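Local coordinates for protein amidase, hydantoinase/carbamoylase family (Paraburkholderia phymatum, PDB 6C0D) that probably hydrolyses N-carbamoyl-L-amino acids as a zinc-dependent, homodimeric member of the peptidase M20 family, at residues Arg241-Ala244 / Gly245-Leu248; Ala311-Asp314 / Glu315-Gln319. All coordinates share one frame; numbering follows the deposited sequence. Where two conformers were deposited one is given.

Interaction 1. Residues Arg241-Ala244 / Gly245-Leu248; sequences RRDA and GAAL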
loop_
_atom_site.group_PDB
_atom_site.type_symbol
_atom_site.label_atom_id
_atom_site.label_comp_id
_atom_site.label_asym_id
_atom_site.label_seq_id
_atom_site.Cartn_x
_atom_site.Cartn_y
_atom_site.Cartn_z
ATOM N N ARG A 241 13.734 -13.988 -10.113
ATOM C CA ARG A 241 12.814 -13.377 -9.160
ATOM C C ARG A 241 11.407 -13.941 -9.263
ATOM O O ARG A 241 10.970 -14.408 -10.314
ATOM C CB ARG A 241 12.748 -11.863 -9.369
ATOM C CG ARG A 241 14.016 -11.205 -8.882
ATOM C CD ARG A 241 13.953 -9.701 -9.051
ATOM N NE ARG A 241 15.232 -9.162 -8.584
ATOM C CZ ARG A 241 15.408 -7.910 -8.217
ATOM N NH1 ARG A 241 14.381 -7.058 -8.285
ATOM N NH2 ARG A 241 16.625 -7.515 -7.808
ATOM N N ARG A 242 10.694 -13.856 -8.144
ATOM C CA ARG A 242 9.275 -14.177 -8.052
ATOM C C ARG A 242 8.624 -12.997 -7.327
ATOM O O ARG A 242 8.164 -13.113 -6.194
ATOM C CB ARG A 242 9.049 -15.494 -7.318
ATOM C CG ARG A 242 9.736 -16.690 -7.994
ATOM C CD ARG A 242 10.326 -17.621 -6.964
ATOM N NE ARG A 242 10.756 -18.887 -7.553
ATOM C CZ ARG A 242 9.948 -19.927 -7.718
ATOM N NH1 ARG A 242 8.685 -19.826 -7.340
ATOM N NH2 ARG A 242 10.404 -21.060 -8.252
ATOM N N ASP A 243 8.638 -11.845 -7.991
ATOM C CA ASP A 243 8.212 -10.579 -7.406
ATOM C C ASP A 243 6.685 -10.520 -7.393
ATOM O O ASP A 243 6.046 -10.406 -8.440
ATOM C CB ASP A 243 8.836 -9.440 -8.213
ATOM C CG ASP A 243 8.560 -8.068 -7.638
ATOM O OD1 ASP A 243 7.434 -7.816 -7.131
ATOM O OD2 ASP A 243 9.472 -7.212 -7.790
ATOM N N ALA A 244 6.094 -10.587 -6.200
ATOM C CA ALA A 244 4.635 -10.617 -6.112
ATOM C C ALA A 244 4.012 -9.300 -6.561
ATOM O O ALA A 244 2.873 -9.289 -7.051
ATOM C CB ALA A 244 4.202 -10.926 -4.680
ATOM N N GLY A 245 4.705 -8.183 -6.347
ATOM C CA GLY A 245 4.158 -6.901 -6.785
ATOM C C GLY A 245 4.190 -6.739 -8.291
ATOM O O GLY A 245 3.296 -6.127 -8.880
ATOM N N ALA A 246 5.226 -7.272 -8.939
ATOM C CA ALA A 246 5.268 -7.229 -10.397
ATOM C C ALA A 246 4.164 -8.089 -10.998
ATOM O O ALA A 246 3.554 -7.710 -12.008
ATOM C CB ALA A 246 6.630 -7.698 -10.907
ATOM N N ALA A 247 3.911 -9.262 -10.401
ATOM C CA ALA A 247 2.779 -10.076 -10.833
ATOM C C ALA A 247 1.471 -9.305 -10.689
ATOM O O ALA A 247 0.644 -9.279 -11.606
ATOM C CB ALA A 247 2.732 -11.369 -10.015
ATOM N N LEU A 248 1.277 -8.654 -9.544
ATOM C CA LEU A 248 0.033 -7.923 -9.310
ATOM C C LEU A 248 -0.196 -6.874 -10.391
ATOM O O LEU A 248 -1.311 -6.730 -10.915
ATOM C CB LEU A 248 0.084 -7.267 -7.926
ATOM C CG LEU A 248 -1.137 -6.453 -7.464
ATOM C CD1 LEU A 248 -1.177 -6.404 -5.940
ATOM C CD2 LEU A 248 -1.110 -5.010 -8.009
#

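Interaction 2. Residues Ala311-Asp314 / Glu315-Gln319; sequences ALVD and EWNGQ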
loop_
_atom_site.group_PDB
_atom_site.type_symbol
_atom_site.label_atom_id
_atom_site.label_comp_id
_atom_site.label_asym_id
_atom_site.label_seq_id
_atom_site.Cartn_x
_atom_site.Cartn_y
_atom_site.Cartn_z
ATOM N N ALA A 311 -11.502 -16.919 -14.679
ATOM C CA ALA A 311 -10.729 -17.541 -15.746
ATOM C C ALA A 311 -9.335 -16.932 -15.845
ATOM O O ALA A 311 -8.364 -17.647 -16.116
ATOM C CB ALA A 311 -11.482 -17.421 -17.070
ATOM N N LEU A 312 -9.213 -15.618 -15.621
ATOM C CA LEU A 312 -7.895 -14.985 -15.625
ATOM C C LEU A 312 -6.989 -15.563 -14.542
ATOM O O LEU A 312 -5.784 -15.744 -14.757
ATOM C CB LEU A 312 -8.028 -13.478 -15.418
ATOM C CG LEU A 312 -8.471 -12.612 -16.591
ATOM C CD1 LEU A 312 -8.560 -11.141 -16.118
ATOM C CD2 LEU A 312 -7.498 -12.762 -17.770
ATOM N N VAL A 313 -7.539 -15.796 -13.352
ATOM C CA VAL A 313 -6.745 -16.371 -12.272
ATOM C C VAL A 313 -6.278 -17.778 -12.658
ATOM O O VAL A 313 -5.109 -18.130 -12.477
ATOM C CB VAL A 313 -7.561 -16.366 -10.961
ATOM C CG1 VAL A 313 -6.828 -17.169 -9.860
ATOM C CG2 VAL A 313 -7.812 -14.910 -10.497
ATOM N N ASP A 314 -7.180 -18.591 -13.216
ATOM C CA ASP A 314 -6.803 -19.938 -13.643
ATOM C C ASP A 314 -5.755 -19.894 -14.748
ATOM O O ASP A 314 -4.810 -20.692 -14.749
ATOM C CB ASP A 314 -8.030 -20.719 -14.119
ATOM C CG ASP A 314 -8.983 -21.071 -12.991
ATOM O OD1 ASP A 314 -8.576 -20.996 -11.817
ATOM O OD2 ASP A 314 -10.146 -21.429 -13.281
ATOM N N GLU A 315 -5.902 -18.972 -15.706
ATOM C CA GLU A 315 -4.887 -18.838 -16.753
ATOM C C GLU A 315 -3.552 -18.403 -16.172
ATOM O O GLU A 315 -2.498 -18.956 -16.516
ATOM C CB GLU A 315 -5.337 -17.834 -17.810
ATOM C CG GLU A 315 -6.537 -18.274 -18.621
ATOM C CD GLU A 315 -7.184 -17.103 -19.345
ATOM O OE1 GLU A 315 -6.519 -16.045 -19.472
ATOM O OE2 GLU A 315 -8.353 -17.233 -19.771
ATOM N N TRP A 316 -3.573 -17.394 -15.300
ATOM C CA TRP A 316 -2.348 -16.951 -14.643
ATOM C C TRP A 316 -1.651 -18.123 -13.958
ATOM O O TRP A 316 -0.445 -18.342 -14.136
ATOM C CB TRP A 316 -2.660 -15.829 -13.636
ATOM C CG TRP A 316 -1.416 -15.322 -12.988
ATOM C CD1 TRP A 316 -0.762 -15.858 -11.901
ATOM C CD2 TRP A 316 -0.626 -14.215 -13.427
ATOM N NE1 TRP A 316 0.391 -15.127 -11.633
ATOM C CE2 TRP A 316 0.493 -14.121 -12.560
ATOM C CE3 TRP A 316 -0.761 -13.280 -14.461
ATOM C CZ2 TRP A 316 1.466 -13.138 -12.705
ATOM C CZ3 TRP A 316 0.218 -12.307 -14.609
ATOM C CH2 TRP A 316 1.315 -12.245 -13.735
ATOM N N ASN A 317 -2.408 -18.908 -13.192
ATOM C CA ASN A 317 -1.822 -20.002 -12.424
ATOM C C ASN A 317 -1.350 -21.162 -13.286
ATOM O O ASN A 317 -0.662 -22.058 -12.775
ATOM C CB ASN A 317 -2.845 -20.487 -11.392
ATOM C CG ASN A 317 -2.938 -19.524 -10.225
ATOM O OD1 ASN A 317 -1.976 -18.817 -9.949
ATOM N ND2 ASN A 317 -4.081 -19.466 -9.564
ATOM N N GLY A 318 -1.709 -21.184 -14.561
ATOM C CA GLY A 318 -1.181 -22.184 -15.464
ATOM C C GLY A 318 0.088 -21.747 -16.153
ATOM O O GLY A 318 0.572 -22.443 -17.050
ATOM N N GLN A 319 0.655 -20.604 -15.762
ATOM C CA GLN A 319 1.777 -20.064 -16.516
ATOM C C GLN A 319 2.889 -19.492 -15.645
ATOM O O GLN A 319 4.069 -19.658 -15.965
ATOM C CB GLN A 319 1.266 -18.984 -17.470
ATOM C CG GLN A 319 2.382 -18.300 -18.248
ATOM C CD GLN A 319 1.841 -17.372 -19.320
ATOM O OE1 GLN A 319 0.716 -17.542 -19.788
ATOM N NE2 GLN A 319 2.641 -16.389 -19.711
HETATM O O HOH W 1 -6.530 -21.043 -10.201
#

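Interaction 1. Residues Arg241-Ala244 / Gly245-Leu248
D243 reaches forward over the first turn of helix 244-262, and its side chain meets A246 from the root outward. D243 CB lies 3.9 Å from A246 CB. One atom further, D243 CG rests 3.8 Å from the same A246 CB, so the methyl packs along the aliphatic base and the carboxylate carbon. The torsion chi1 of -175° sets CG beside the carbonyl carbon of D243, which swings the carboxylate toward the start of the helix. There D243 OD1 accepts from A246 N at 2.9 Å (N-H...O 157°), with the donor standing above the carboxylate plane, 61° out of it. A second, weak bond comes from G245 N to D243 OD1.

This is an N-cap: one carboxylate oxygen serves two amides of the first turn, and its charge would be expected to interact favourably with the helix dipole. The backbone carries the turn onward: A247 N donates to D243 O at 3.1 Å, and L248 N to A244 O at 3.0 Å. On the preceding loop, R241 NH2 is bonded to A233 O and T236 O, and R241 NH1 to T270 OG1 of the second subunit. On the helix, A247 and L248 rest on F226 of strand 210-227.

Interaction 2. Residues Ala311-Asp314 / Glu315-Gln319
A311 opens the contact with its carbonyl: E315 N donates to A311 O at 2.8 Å (N-H...O 162°). The side chain of E315 then folds back over that same carbonyl, E315 CG lying 3.2 Å from A311 O. With chi1 at -67°, CG sits beside the backbone N of E315, and the extended chain beyond it runs back along the helix to bring the carboxylate beside A311 and L312.

At L312, W316 N donates to L312 O at 2.8 Å, whereas the leucine side chain slants across that of E315, and the methyl L312 CD2 approaches E315 OE1 to 3.8 Å, a van der Waals contact. L312 also packs on F251 and A258 of helix 244-262.

These i to i+4 bonds belong to the last turns of helix 299-317, and V313 continues the series: N317 N donates to V313 O at 2.9 Å. The two side chains lie side by side and point the same way, so that V313 CG1 lies 3.6 Å from N317 ND2. The other end of that amide is fixed by strand 323-328, N317 OD1 accepting from A324 N. The neighbouring W316 bonds through NE1 to V322 O, and its ring stacks with H320.

In the conformer given for D314, a water donates to D314 OD1 at 2.6 Å and accepts from N317 ND2 at 3.0 Å, linking side chains three residues apart; the bridge is uncertain, because the D314 side chain has a second conformer. D314 O receives a weak bond from G318 N, bent to 124°, as the chain leaves the helix.

Interaction 1 holds the N-terminal end of helix 244-262, and interaction 2 the C-terminal end of helix 299-317; their centres are about 15 Å apart. They touch directly where A247 CB meets W316 CZ2 at 3.5 Å, so a methyl from the first turn of one helix packs against the indole at the end of the other. V322 ties them further: its backbone oxygen accepts from W316 NE1, and the side chains of A247 and R242 touch V322. Both contacts lie away from the zinc site of H89, D100 and H196. Measured from the centre of the chain, the centres of interactions 1 and 2 are about 37 and 35 Å out. Of the two, interaction 1 also reaches the second subunit, through R241.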